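Local coordinates for protein glutathione synthetase-like effector 30 (Gpa-GSS30-apo) (Globodera pallida, PDB 5OET) that probably acts as an effector of a plant-parasitic nematode, having evolved from a housekeeping glutathione synthetase, the enzyme that joins gamma-glutamylcysteine to glycine using ATP, at residues C480-M485 and K489-S494; R290-P295 and S299-D304. All blocks are in the same frame, centred on the assembly; numbering follows the deposited sequence.

Contact 1: residues C480-M485 and K489-S494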
ATOM      1  N   CYS A 480      -2.823  24.441  -4.330  1.00 47.19           N
ATOM      2  CA  CYS A 480      -2.659  25.112  -3.037  1.00 49.34           C
ATOM      3  C   CYS A 480      -1.940  26.435  -3.137  1.00 48.32           C
ATOM      4  O   CYS A 480      -1.093  26.630  -3.984  1.00 47.41           O
ATOM      5  CB  CYS A 480      -1.899  24.257  -2.019  1.00 50.84           C
ATOM      6  SG  CYS A 480      -2.565  22.624  -1.726  1.00 56.26           S
ATOM      7  N   LEU A 481      -2.268  27.289  -2.180  1.00 48.74           N
ATOM      8  CA  LEU A 481      -1.662  28.595  -1.959  1.00 49.57           C
ATOM      9  C   LEU A 481      -1.009  28.637  -0.587  1.00 48.08           C
ATOM     10  O   LEU A 481      -1.403  27.913   0.336  1.00 45.50           O
ATOM     11  CB  LEU A 481      -2.754  29.661  -1.892  1.00 50.51           C
ATOM     12  CG  LEU A 481      -3.192  30.412  -3.104  1.00 51.99           C
ATOM     13  CD1 LEU A 481      -4.064  31.594  -2.695  1.00 53.77           C
ATOM     14  CD2 LEU A 481      -1.949  30.856  -3.819  1.00 53.91           C
ATOM     15  N   LEU A 482      -0.032  29.522  -0.456  1.00 48.37           N
ATOM     16  CA  LEU A 482       0.347  30.065   0.837  1.00 48.06           C
ATOM     17  C   LEU A 482       0.314  31.593   0.721  1.00 48.92           C
ATOM     18  O   LEU A 482       1.044  32.189  -0.096  1.00 48.56           O
ATOM     19  CB  LEU A 482       1.725  29.575   1.216  1.00 48.15           C
ATOM     20  CG  LEU A 482       1.955  29.442   2.692  1.00 48.89           C
ATOM     21  CD1 LEU A 482       0.969  28.467   3.317  1.00 47.90           C
ATOM     22  CD2 LEU A 482       3.404  29.017   2.877  1.00 50.45           C
ATOM     23  N   GLY A 483      -0.538  32.222   1.519  1.00 48.19           N
ATOM     24  CA  GLY A 483      -0.803  33.642   1.344  1.00 50.92           C
ATOM     25  C   GLY A 483      -1.050  34.351   2.645  1.00 52.25           C
ATOM     26  O   GLY A 483      -1.391  33.712   3.643  1.00 51.12           O
ATOM     27  N   ASN A 484      -0.871  35.674   2.617  1.00 53.74           N
ATOM     28  CA  ASN A 484      -1.033  36.529   3.783  1.00 54.21           C
ATOM     29  C   ASN A 484      -2.344  37.265   3.629  1.00 56.46           C
ATOM     30  O   ASN A 484      -2.507  38.019   2.693  1.00 60.87           O
ATOM     31  CB  ASN A 484       0.127  37.518   3.875  1.00 53.62           C
ATOM     32  CG  ASN A 484      -0.009  38.475   5.043  1.00 53.07           C
ATOM     33  OD1 ASN A 484      -1.021  39.164   5.196  1.00 52.38           O
ATOM     34  ND2 ASN A 484       1.021  38.536   5.858  1.00 52.40           N
ATOM     35  N   MET A 485      -3.252  37.097   4.573  1.00 57.58           N
ATOM     36  CA  MET A 485      -4.595  37.640   4.436  1.00 59.81           C
ATOM     37  C   MET A 485      -4.776  39.091   4.830  1.00 61.70           C
ATOM     38  O   MET A 485      -5.868  39.632   4.650  1.00 61.83           O
ATOM     39  CB  MET A 485      -5.552  36.802   5.250  1.00 61.43           C
ATOM     40  CG  MET A 485      -5.528  35.362   4.825  1.00 62.61           C
ATOM     41  SD  MET A 485      -6.962  34.586   5.528  1.00 67.44           S
ATOM     42  CE  MET A 485      -6.460  34.494   7.250  1.00 66.87           C
ATOM     43  N   LYS A 489      -1.193  39.267  -0.361  1.00 63.76           N
ATOM     44  CA  LYS A 489      -0.067  38.811  -1.159  1.00 63.90           C
ATOM     45  C   LYS A 489       0.085  37.309  -1.025  1.00 60.25           C
ATOM     46  O   LYS A 489      -0.065  36.765   0.067  1.00 59.20           O
ATOM     47  CB  LYS A 489       1.237  39.468  -0.651  1.00 68.55           C
ATOM     48  CG  LYS A 489       2.435  39.394  -1.617  1.00 71.80           C
ATOM     49  CD  LYS A 489       3.773  38.964  -0.980  1.00 73.12           C
ATOM     50  CE  LYS A 489       4.428  40.084  -0.183  1.00 75.90           C
ATOM     51  NZ  LYS A 489       5.057  41.132  -1.045  1.00 78.18           N
ATOM     52  N   VAL A 490       0.426  36.654  -2.129  1.00 57.52           N
ATOM     53  CA  VAL A 490       0.690  35.217  -2.163  1.00 54.17           C
ATOM     54  C   VAL A 490       2.196  34.996  -2.260  1.00 54.21           C
ATOM     55  O   VAL A 490       2.855  35.603  -3.088  1.00 56.27           O
ATOM     56  CB  VAL A 490      -0.014  34.576  -3.367  1.00 53.01           C
ATOM     57  CG1 VAL A 490       0.440  33.137  -3.586  1.00 51.77           C
ATOM     58  CG2 VAL A 490      -1.523  34.666  -3.195  1.00 52.34           C
ATOM     59  N   SER A 491       2.729  34.125  -1.411  1.00 53.41           N
ATOM     60  CA  SER A 491       4.164  33.805  -1.387  1.00 53.69           C
ATOM     61  C   SER A 491       4.504  32.452  -2.010  1.00 52.71           C
ATOM     62  O   SER A 491       5.658  32.189  -2.333  1.00 53.21           O
ATOM     63  CB  SER A 491       4.666  33.838   0.050  1.00 53.57           C
ATOM     64  OG  SER A 491       3.939  32.928   0.850  1.00 53.54           O
ATOM     65  N   TYR A 492       3.512  31.588  -2.172  1.00 51.65           N
ATOM     66  CA  TYR A 492       3.762  30.266  -2.681  1.00 51.46           C
ATOM     67  C   TYR A 492       2.541  29.728  -3.429  1.00 51.71           C
ATOM     68  O   TYR A 492       1.424  29.763  -2.890  1.00 52.11           O
ATOM     69  CB  TYR A 492       4.129  29.355  -1.519  1.00 50.64           C
ATOM     70  CG  TYR A 492       4.438  27.960  -1.950  1.00 50.15           C
ATOM     71  CD1 TYR A 492       5.642  27.670  -2.556  1.00 50.10           C
ATOM     72  CD2 TYR A 492       3.506  26.929  -1.775  1.00 49.56           C
ATOM     73  CE1 TYR A 492       5.947  26.390  -2.964  1.00 50.94           C
ATOM     74  CE2 TYR A 492       3.792  25.635  -2.189  1.00 50.08           C
ATOM     75  CZ  TYR A 492       5.021  25.371  -2.784  1.00 51.29           C
ATOM     76  OH  TYR A 492       5.341  24.094  -3.205  1.00 54.26           O
ATOM     77  N   PHE A 493       2.763  29.269  -4.670  1.00 51.07           N
ATOM     78  CA  PHE A 493       1.797  28.449  -5.418  1.00 49.90           C
ATOM     79  C   PHE A 493       2.340  27.025  -5.572  1.00 49.38           C
ATOM     80  O   PHE A 493       3.428  26.840  -6.122  1.00 50.99           O
ATOM     81  CB  PHE A 493       1.555  29.008  -6.819  1.00 49.67           C
ATOM     82  CG  PHE A 493       0.852  30.345  -6.850  1.00 50.31           C
ATOM     83  CD1 PHE A 493      -0.537  30.419  -6.814  1.00 49.21           C
ATOM     84  CD2 PHE A 493       1.578  31.529  -6.985  1.00 51.88           C
ATOM     85  CE1 PHE A 493      -1.185  31.633  -6.863  1.00 49.52           C
ATOM     86  CE2 PHE A 493       0.932  32.754  -7.043  1.00 52.38           C
ATOM     87  CZ  PHE A 493      -0.454  32.801  -6.980  1.00 51.54           C
ATOM     88  N   SER A 494       1.580  26.031  -5.114  1.00 47.72           N
ATOM     89  CA  SER A 494       1.963  24.624  -5.251  1.00 48.22           C
ATOM     90  C   SER A 494       1.799  24.164  -6.682  1.00 47.84           C
ATOM     91  O   SER A 494       1.176  24.853  -7.478  1.00 48.09           O
ATOM     92  CB  SER A 494       1.095  23.737  -4.354  1.00 47.83           C
ATOM     93  OG  SER A 494      -0.218  23.596  -4.871  1.00 47.27           O
TER

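Contact 2: residues R290-P295 and S299-D304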
ATOM      1  N   ARG A 290      -5.219  18.252  25.626  1.00 61.69           N
ATOM      2  CA  ARG A 290      -3.827  18.313  25.220  1.00 59.87           C
ATOM      3  C   ARG A 290      -3.475  19.564  24.447  1.00 57.90           C
ATOM      4  O   ARG A 290      -2.311  19.755  24.166  1.00 57.85           O
ATOM      5  CB  ARG A 290      -3.494  17.080  24.380  1.00 59.60           C
ATOM      6  CG  ARG A 290      -3.650  15.766  25.155  1.00 61.03           C
ATOM      7  CD  ARG A 290      -3.404  14.540  24.291  1.00 59.67           C
ATOM      8  NE  ARG A 290      -2.033  14.488  23.797  1.00 58.84           N
ATOM      9  CZ  ARG A 290      -1.617  13.740  22.776  1.00 59.17           C
ATOM     10  NH1 ARG A 290      -2.475  12.948  22.116  1.00 60.43           N
ATOM     11  NH2 ARG A 290      -0.340  13.786  22.386  1.00 58.14           N
ATOM     12  N   LEU A 291      -4.456  20.396  24.089  1.00 56.67           N
ATOM     13  CA  LEU A 291      -4.203  21.680  23.423  1.00 55.56           C
ATOM     14  C   LEU A 291      -4.707  22.805  24.312  1.00 56.88           C
ATOM     15  O   LEU A 291      -5.846  22.785  24.763  1.00 57.56           O
ATOM     16  CB  LEU A 291      -4.906  21.772  22.069  1.00 53.78           C
ATOM     17  CG  LEU A 291      -4.537  20.765  20.981  1.00 53.48           C
ATOM     18  CD1 LEU A 291      -5.463  20.834  19.782  1.00 52.62           C
ATOM     19  CD2 LEU A 291      -3.124  20.989  20.500  1.00 54.02           C
ATOM     20  N   LYS A 292      -3.836  23.757  24.607  1.00 58.01           N
ATOM     21  CA  LYS A 292      -4.240  25.039  25.174  1.00 59.43           C
ATOM     22  C   LYS A 292      -3.550  26.121  24.368  1.00 58.76           C
ATOM     23  O   LYS A 292      -2.711  25.837  23.498  1.00 57.94           O
ATOM     24  CB  LYS A 292      -3.982  25.158  26.692  1.00 61.47           C
ATOM     25  CG  LYS A 292      -2.745  24.463  27.260  1.00 62.81           C
ATOM     26  CD  LYS A 292      -1.456  25.228  26.969  1.00 63.11           C
ATOM     27  CE  LYS A 292      -0.225  24.577  27.593  1.00 63.34           C
ATOM     28  NZ  LYS A 292      -0.081  24.775  29.054  1.00 64.93           N
ATOM     29  N   ARG A 293      -3.968  27.353  24.601  1.00 58.90           N
ATOM     30  CA  ARG A 293      -3.388  28.496  23.944  1.00 58.45           C
ATOM     31  C   ARG A 293      -2.552  29.214  24.984  1.00 58.97           C
ATOM     32  O   ARG A 293      -2.949  29.286  26.136  1.00 60.08           O
ATOM     33  CB  ARG A 293      -4.503  29.394  23.416  1.00 57.68           C
ATOM     34  CG  ARG A 293      -4.028  30.508  22.500  1.00 57.30           C
ATOM     35  CD  ARG A 293      -5.205  31.177  21.803  1.00 57.24           C
ATOM     36  NE  ARG A 293      -6.239  31.570  22.773  1.00 58.54           N
ATOM     37  CZ  ARG A 293      -7.441  32.048  22.471  1.00 57.44           C
ATOM     38  NH1 ARG A 293      -7.820  32.262  21.213  1.00 56.91           N
ATOM     39  NH2 ARG A 293      -8.277  32.326  23.450  1.00 58.22           N
ATOM     40  N   ASP A 294      -1.395  29.731  24.587  1.00 58.49           N
ATOM     41  CA  ASP A 294      -0.595  30.556  25.488  1.00 60.50           C
ATOM     42  C   ASP A 294      -1.320  31.874  25.750  1.00 59.62           C
ATOM     43  O   ASP A 294      -1.789  32.499  24.812  1.00 59.82           O
ATOM     44  CB  ASP A 294       0.803  30.845  24.923  1.00 62.21           C
ATOM     45  CG  ASP A 294       1.850  31.084  26.029  1.00 65.48           C
ATOM     46  OD1 ASP A 294       1.869  32.210  26.608  1.00 66.71           O
ATOM     47  OD2 ASP A 294       2.644  30.132  26.316  1.00 65.02           O
ATOM     48  N   PRO A 295      -1.403  32.313  27.018  1.00 60.01           N
ATOM     49  CA  PRO A 295      -2.045  33.611  27.278  1.00 60.31           C
ATOM     50  C   PRO A 295      -1.248  34.875  26.863  1.00 59.68           C
ATOM     51  O   PRO A 295      -1.810  35.969  26.866  1.00 59.60           O
ATOM     52  CB  PRO A 295      -2.251  33.603  28.805  1.00 62.29           C
ATOM     53  CG  PRO A 295      -1.727  32.300  29.316  1.00 62.42           C
ATOM     54  CD  PRO A 295      -0.841  31.741  28.254  1.00 61.25           C
ATOM     55  N   SER A 299       0.031  31.524  21.162  1.00 49.90           N
ATOM     56  CA  SER A 299       0.466  30.401  20.351  1.00 47.86           C
ATOM     57  C   SER A 299      -0.210  29.151  20.882  1.00 47.38           C
ATOM     58  O   SER A 299      -0.541  29.067  22.054  1.00 48.51           O
ATOM     59  CB  SER A 299       1.996  30.285  20.295  1.00 47.76           C
ATOM     60  OG  SER A 299       2.546  29.870  21.511  1.00 48.98           O
ATOM     61  N   LEU A 300      -0.450  28.201  19.983  1.00 46.61           N
ATOM     62  CA  LEU A 300      -1.124  26.958  20.303  1.00 45.64           C
ATOM     63  C   LEU A 300      -0.066  25.971  20.741  1.00 45.96           C
ATOM     64  O   LEU A 300       0.909  25.752  20.011  1.00 45.37           O
ATOM     65  CB  LEU A 300      -1.868  26.431  19.072  1.00 43.72           C
ATOM     66  CG  LEU A 300      -2.751  25.190  19.227  1.00 43.03           C
ATOM     67  CD1 LEU A 300      -4.009  25.496  20.014  1.00 43.40           C
ATOM     68  CD2 LEU A 300      -3.104  24.666  17.838  1.00 42.26           C
ATOM     69  N   ILE A 301      -0.270  25.374  21.919  1.00 46.79           N
ATOM     70  CA  ILE A 301       0.692  24.456  22.514  1.00 47.40           C
ATOM     71  C   ILE A 301       0.084  23.069  22.732  1.00 47.25           C
ATOM     72  O   ILE A 301      -1.059  22.962  23.116  1.00 46.64           O
ATOM     73  CB  ILE A 301       1.235  25.094  23.800  1.00 49.25           C
ATOM     74  CG1 ILE A 301       2.184  26.247  23.426  1.00 49.65           C
ATOM     75  CG2 ILE A 301       1.954  24.084  24.683  1.00 50.14           C
ATOM     76  CD1 ILE A 301       1.999  27.434  24.309  1.00 51.42           C
ATOM     77  N   LEU A 302       0.871  22.027  22.463  1.00 48.56           N
ATOM     78  CA  LEU A 302       0.468  20.632  22.576  1.00 49.88           C
ATOM     79  C   LEU A 302       1.248  20.003  23.709  1.00 52.65           C
ATOM     80  O   LEU A 302       2.460  20.105  23.734  1.00 52.94           O
ATOM     81  CB  LEU A 302       0.775  19.886  21.274  1.00 49.47           C
ATOM     82  CG  LEU A 302       0.632  18.352  21.258  1.00 49.92           C
ATOM     83  CD1 LEU A 302      -0.822  17.924  21.205  1.00 50.16           C
ATOM     84  CD2 LEU A 302       1.395  17.758  20.096  1.00 49.18           C
ATOM     85  N   ASP A 303       0.543  19.336  24.630  1.00 56.34           N
ATOM     86  CA  ASP A 303       1.124  18.732  25.852  1.00 59.83           C
ATOM     87  C   ASP A 303       2.019  19.680  26.646  1.00 62.02           C
ATOM     88  O   ASP A 303       3.086  19.296  27.134  1.00 64.42           O
ATOM     89  CB  ASP A 303       1.917  17.477  25.494  1.00 60.99           C
ATOM     90  CG  ASP A 303       1.118  16.494  24.681  1.00 61.85           C
ATOM     91  OD1 ASP A 303      -0.096  16.361  24.947  1.00 64.54           O
ATOM     92  OD2 ASP A 303       1.704  15.849  23.783  1.00 61.44           O
ATOM     93  N   ASP A 304       1.614  20.939  26.732  1.00 62.85           N
ATOM     94  CA  ASP A 304       2.381  21.966  27.441  1.00 64.69           C
ATOM     95  C   ASP A 304       3.849  22.148  27.000  1.00 65.04           C
ATOM     96  O   ASP A 304       4.545  22.968  27.587  1.00 68.12           O
ATOM     97  CB  ASP A 304       2.312  21.704  28.945  1.00 66.39           C
ATOM     98  CG  ASP A 304       0.929  21.260  29.394  1.00 67.18           C
ATOM     99  OD1 ASP A 304       0.036  22.120  29.605  1.00 67.78           O
ATOM    100  OD2 ASP A 304       0.740  20.035  29.518  1.00 68.15           O
TER

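Contact 1: residues C480-M485 and K489-S494
In Ser491 and Ser494 the hydroxyl lies between the backbone N and the carbonyl carbon (chi1 58° and 74°), which brings Ser491 OG to Leu482 and Ser494 OG to Cys480. The strands form an antiparallel hairpin interrupted by a classic beta bulge, with Ser491 and Tyr492 both facing Leu482. The bulge turns two N-H groups onto Leu482 O, Ser491 N at 2.9 Å, nearly head-on, and Tyr492 N at 3.3 Å, on a lone pair; Ser491 OG adds a third bond to Leu482 O at 3.1 Å, above the carbonyl plane. Serine suits the bulge because its short hydroxyl can turn back onto this oxygen. Gly483 lets the backbones draw close, its CA 4.1 Å from Val490 CA.

On one face Leu481 CD2 nestles obliquely against the Phe493 ring, while Val490 CG1 rests over one face of that ring, offset toward its rim; Phe116 of helix 98-119 packs on Leu481 and Val490, and Lys109 adds a cation-pi contact to Phe493. Leu482 and Tyr492 meet through their CB atoms on the other face. Cys480, disulfide-bonded to Cys164, is gripped twice by Ser494: Cys480 N donates to Ser494 OG at 2.8 Å, and Ser494 N reaches Cys480 O at 3.0 Å in a nearly straight bond (173°).

Contact 2: residues R290-P295 and S299-D304
Ser299 meets Asp294 through the backbone, Ser299 O accepting a nearly straight bond from Asp294 N at 2.8 Å. The carboxylate of Asp294 also works locally, since its OD1 takes the N-H of Asn296 in the turn, a role that suits a short acidic side chain.

Leu300 follows on the buried face, its CD1 near both Lys292 O and Leu291 CB. It also packs on Val311 of strand 306-314 and on Ser333, a buried place that suits leucine.

Ile301 pairs with Lys292 in both directions: Ile301 N donates to Lys292 O at 2.9 Å, and Lys292 N returns a longer bond of 3.3 Å to Ile301 O. Ile301 CD1 lies against Asp294 CB and OD2, and Ile301 CG2 lies 3.7 Å from Lys292 CE, so the aliphatic part of the lysine crosses the isoleucine. The two short strands make an antiparallel beta hairpin, and strand 300-302 pairs antiparallel with strand 306-314 of a mixed sheet, Leu300 bonding to Val308 through the backbone.

Leu302 CD1 meets Leu291 CD2 at 3.9 Å and also sits loosely over one face of the Arg290 guanidinium. Arg280 and Ile282 of strand 279-283 pack on Leu302.

Asp303 turns into left-handed backbone geometry, and its N donates to Arg290 O. Its carboxylate is gripped side-on: Arg290 NE reaches OD1 of Asp303 at 2.9 Å and Arg290 NH2 reaches OD2 of Asp303 at 3.2 Å, each oxygen using its syn lone pair, with the two planes only 2° apart. Arg290 NH2 also makes a salt bridge to Glu49 of the second subunit.

Asp304 receives Lys292, whose chain bends at chi2 and chi4 (77° and -76°) to bring NZ within 2.7 Å of Asp304 OD1, on its anti lone pair.

From the N terminus, the chain reaches contact 2 first: helix 287-290 runs straight into strand 291-293, residues 294-299 make the turn, and strand 300-302 comes back before leading on to strand 306-314 of the same mixed sheet. Contact 1 comes much later, where the long strand 469-484 turns through residues 485-489 into strand 490-504 within the larger mixed sheet. Each contact thus closes only its own short turn, and the two stand in series, neither nested nor crossed. The centres of contact 1 and contact 2 are about 26 Å apart, and the nearest atoms of contact 1 and contact 2 about 14 Å apart. Contact 1 ties neighbouring strands of the larger sheet, while contact 2 extends the smaller one and reaches the second subunit.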